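Local coordinates for galectin (Xenopus laevis, PDB 3WUD), which binds beta-galactosides such as lactose, and probably laminin, as a proto-type galectin, at residues Ile46-Arg51 with Ile90-Gln95. Numbering follows the deposited sequence.
Sequences IHFNPR and ICFEYQ. With GAL (beta-D-galactopyranose), chain B; GLC (alpha-D-glucopyranose), chain C.
Ile-90 opens the contact with its CD1 methyl, which lies 4.1 Å from CE2 of Phe-48 and meets that ring obliquely. Cys-91 turns to another partner and, in at least one of its two conformers, forms a disulfide with Cys-19. Phe-92 makes the main touch: its ring stands edge-on to the face of Phe-48 in a T-shaped pair, planes at 90° and centroids 5.5 Å apart. The leading edge is CE1 and CZ, with CE1 4.0 Å from CG of Phe-48. On Phe-48, chi1 of 176° swings the ring out across the gap, and chi2 of 83° turns its face to Phe-92. A looser contact joins CD1 of Phe-92 to CG2 of Ile-46, at 4.4 Å. Glu-93 serves a salt bridge to Lys-102.

On the far side of strand 46-51 lies the sugar. His-47 NE2 is hydrogen-bonded to galactose O4 at 2.7 Å, and Arg-51 NH2 reaches the same oxygen. Asn-49 OD1 takes the NE hydrogen of Arg-51 (2.8 Å), in the guanidinium plane, which should help hold the group whose NH1 and NH2 bond glucose O3.

This is the core of the galectin beta-sandwich: strand 43-51, between 34-37 and 60-67 in the sugar-binding sheet, faces strand 86-95, between 98-103 and 19-26 in the other.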
loop_
_atom_site.group_PDB
_atom_site.type_symbol
_atom_site.label_atom_id
_atom_site.label_comp_id
_atom_site.label_asym_id
_atom_site.label_seq_id
_atom_site.Cartn_x
_atom_site.Cartn_y
_atom_site.Cartn_z
ATOM N N ILE A 46 -15.182 4.883 5.796
ATOM C CA ILE A 46 -15.308 6.090 4.896
ATOM C C ILE A 46 -15.092 5.733 3.412
ATOM O O ILE A 46 -14.195 5.020 3.014
ATOM C CB ILE A 46 -14.434 7.304 5.347
ATOM C CG1 ILE A 46 -14.812 8.578 4.553
ATOM C CG2 ILE A 46 -12.981 6.972 5.184
ATOM C CD1 ILE A 46 -14.146 9.831 5.144
ATOM N N HIS A 47 -15.979 6.311 2.581
ATOM C CA HIS A 47 -15.868 6.423 1.166
ATOM C C HIS A 47 -15.728 7.911 0.971
ATOM O O HIS A 47 -16.667 8.670 1.289
ATOM C CB HIS A 47 -17.123 5.874 0.472
ATOM C CG HIS A 47 -17.244 6.217 -0.993
ATOM N ND1 HIS A 47 -16.515 5.591 -1.976
ATOM C CD2 HIS A 47 -18.080 7.065 -1.619
ATOM C CE1 HIS A 47 -16.919 6.038 -3.164
ATOM N NE2 HIS A 47 -17.901 6.889 -2.958
ATOM N N PHE A 48 -14.548 8.322 0.537
ATOM C CA PHE A 48 -14.117 9.696 0.380
ATOM C C PHE A 48 -14.032 9.981 -1.111
ATOM O O PHE A 48 -13.209 9.395 -1.815
ATOM C CB PHE A 48 -12.736 9.849 1.013
ATOM C CG PHE A 48 -12.126 11.192 0.832
ATOM C CD1 PHE A 48 -12.473 12.235 1.684
ATOM C CD2 PHE A 48 -11.194 11.427 -0.173
ATOM C CE1 PHE A 48 -11.900 13.486 1.544
ATOM C CE2 PHE A 48 -10.619 12.696 -0.354
ATOM C CZ PHE A 48 -11.013 13.724 0.505
ATOM N N ASN A 49 -14.991 10.733 -1.644
ATOM C CA ASN A 49 -15.191 10.864 -3.072
ATOM C C ASN A 49 -15.275 12.351 -3.637
ATOM O O ASN A 49 -16.366 12.880 -3.799
ATOM C CB ASN A 49 -16.497 10.121 -3.409
ATOM C CG ASN A 49 -16.797 10.004 -4.904
ATOM O OD1 ASN A 49 -17.963 9.919 -5.260
ATOM N ND2 ASN A 49 -15.793 9.955 -5.754
ATOM N N PRO A 50 -14.086 12.965 -3.908
ATOM C CA PRO A 50 -14.021 14.265 -4.508
ATOM C C PRO A 50 -14.550 14.102 -5.931
ATOM O O PRO A 50 -14.188 13.200 -6.616
ATOM C CB PRO A 50 -12.514 14.599 -4.478
ATOM C CG PRO A 50 -12.035 13.873 -3.274
ATOM C CD PRO A 50 -12.741 12.542 -3.488
ATOM N N ARG A 51 -15.471 14.973 -6.294
ATOM C CA ARG A 51 -16.144 14.948 -7.512
ATOM C C ARG A 51 -15.918 16.292 -8.230
ATOM O O ARG A 51 -16.380 17.364 -7.730
ATOM C CB ARG A 51 -17.650 14.799 -7.303
ATOM C CG ARG A 51 -18.005 13.469 -6.665
ATOM C CD ARG A 51 -19.508 13.231 -6.558
ATOM N NE ARG A 51 -19.795 11.901 -5.987
ATOM C CZ ARG A 51 -21.024 11.505 -5.617
ATOM N NH1 ARG A 51 -22.056 12.293 -5.816
ATOM N NH2 ARG A 51 -21.226 10.286 -5.121
ATOM N N ILE A 90 -3.720 13.324 1.233
ATOM C CA ILE A 90 -4.790 13.414 2.225
ATOM C C ILE A 90 -4.398 12.529 3.420
ATOM O O ILE A 90 -3.842 11.409 3.157
ATOM C CB ILE A 90 -6.133 12.924 1.601
ATOM C CG1 ILE A 90 -6.469 13.717 0.313
ATOM C CG2 ILE A 90 -7.278 12.960 2.614
ATOM C CD1 ILE A 90 -6.562 12.853 -0.911
ATOM N N CYS A 91 -4.690 12.962 4.670
ATOM C CA CYS A 91 -4.450 12.103 5.900
ATOM C C CYS A 91 -5.800 11.753 6.495
ATOM O O CYS A 91 -6.686 12.595 6.677
ATOM C CB CYS A 91 -3.508 12.657 7.048
ATOM S SG CYS A 91 -2.463 11.293 7.721
ATOM N N PHE A 92 -5.957 10.499 6.805
ATOM C CA PHE A 92 -7.140 9.998 7.520
ATOM C C PHE A 92 -6.732 9.613 8.925
ATOM O O PHE A 92 -5.948 8.716 9.045
ATOM C CB PHE A 92 -7.716 8.815 6.755
ATOM C CG PHE A 92 -8.079 9.145 5.321
ATOM C CD1 PHE A 92 -9.385 9.461 4.977
ATOM C CD2 PHE A 92 -7.113 9.025 4.337
ATOM C CE1 PHE A 92 -9.700 9.730 3.647
ATOM C CE2 PHE A 92 -7.415 9.301 3.044
ATOM C CZ PHE A 92 -8.723 9.660 2.703
ATOM N N GLU A 93 -7.211 10.334 9.949
ATOM C CA GLU A 93 -6.840 10.095 11.333
ATOM C C GLU A 93 -7.991 9.354 11.972
ATOM O O GLU A 93 -9.149 9.791 11.855
ATOM C CB GLU A 93 -6.596 11.411 12.069
ATOM C CG GLU A 93 -6.416 11.233 13.564
ATOM C CD GLU A 93 -6.239 12.553 14.301
ATOM O OE1 GLU A 93 -5.641 13.459 13.705
ATOM O OE2 GLU A 93 -6.680 12.644 15.483
ATOM N N TYR A 94 -7.668 8.246 12.624
ATOM C CA TYR A 94 -8.669 7.411 13.322
ATOM C C TYR A 94 -8.833 7.745 14.823
ATOM O O TYR A 94 -7.902 7.563 15.624
ATOM C CB TYR A 94 -8.268 5.924 13.105
ATOM C CG TYR A 94 -9.107 4.845 13.762
ATOM C CD1 TYR A 94 -10.389 5.091 14.312
ATOM C CD2 TYR A 94 -8.629 3.567 13.833
ATOM C CE1 TYR A 94 -11.115 4.063 14.934
ATOM C CE2 TYR A 94 -9.329 2.572 14.449
ATOM C CZ TYR A 94 -10.585 2.800 14.975
ATOM O OH TYR A 94 -11.262 1.743 15.617
ATOM N N GLN A 95 -9.997 8.304 15.170
ATOM C CA GLN A 95 -10.424 8.481 16.568
ATOM C C GLN A 95 -11.602 7.582 16.896
ATOM O O GLN A 95 -12.214 6.969 16.007
ATOM C CB GLN A 95 -10.768 9.965 16.849
ATOM C CG GLN A 95 -9.557 10.900 16.655
ATOM C CD GLN A 95 -8.413 10.571 17.636
ATOM O OE1 GLN A 95 -8.644 9.992 18.710
ATOM N NE2 GLN A 95 -7.188 10.925 17.272
HETATM C C1 GAL B . -23.328 7.351 -5.521
HETATM C C2 GAL B . -22.165 6.853 -6.368
HETATM C C3 GAL B . -21.243 5.882 -5.632
HETATM C C4 GAL B . -20.886 6.490 -4.269
HETATM C C5 GAL B . -22.168 6.933 -3.549
HETATM C C6 GAL B . -21.963 7.568 -2.192
HETATM O O2 GAL B . -22.666 6.161 -7.504
HETATM O O3 GAL B . -20.134 5.568 -6.456
HETATM O O4 GAL B . -20.025 7.624 -4.449
HETATM O O5 GAL B . -22.916 7.907 -4.288
HETATM O O6 GAL B . -23.164 7.949 -1.549
HETATM C C1 GLC C . -27.774 10.027 -5.354
HETATM C C2 GLC C . -26.528 10.873 -5.205
HETATM C C3 GLC C . -25.225 10.247 -5.594
HETATM C C4 GLC C . -25.231 8.702 -5.559
HETATM C C5 GLC C . -26.458 8.090 -6.236
HETATM C C6 GLC C . -26.639 6.651 -5.878
HETATM O O1 GLC C . -28.915 10.752 -5.734
HETATM O O2 GLC C . -26.604 12.212 -5.646
HETATM O O3 GLC C . -24.240 10.846 -4.741
HETATM O O4 GLC C . -24.099 8.337 -6.264
HETATM O O5 GLC C . -27.651 8.706 -5.843
HETATM O O6 GLC C . -27.783 6.224 -6.613
#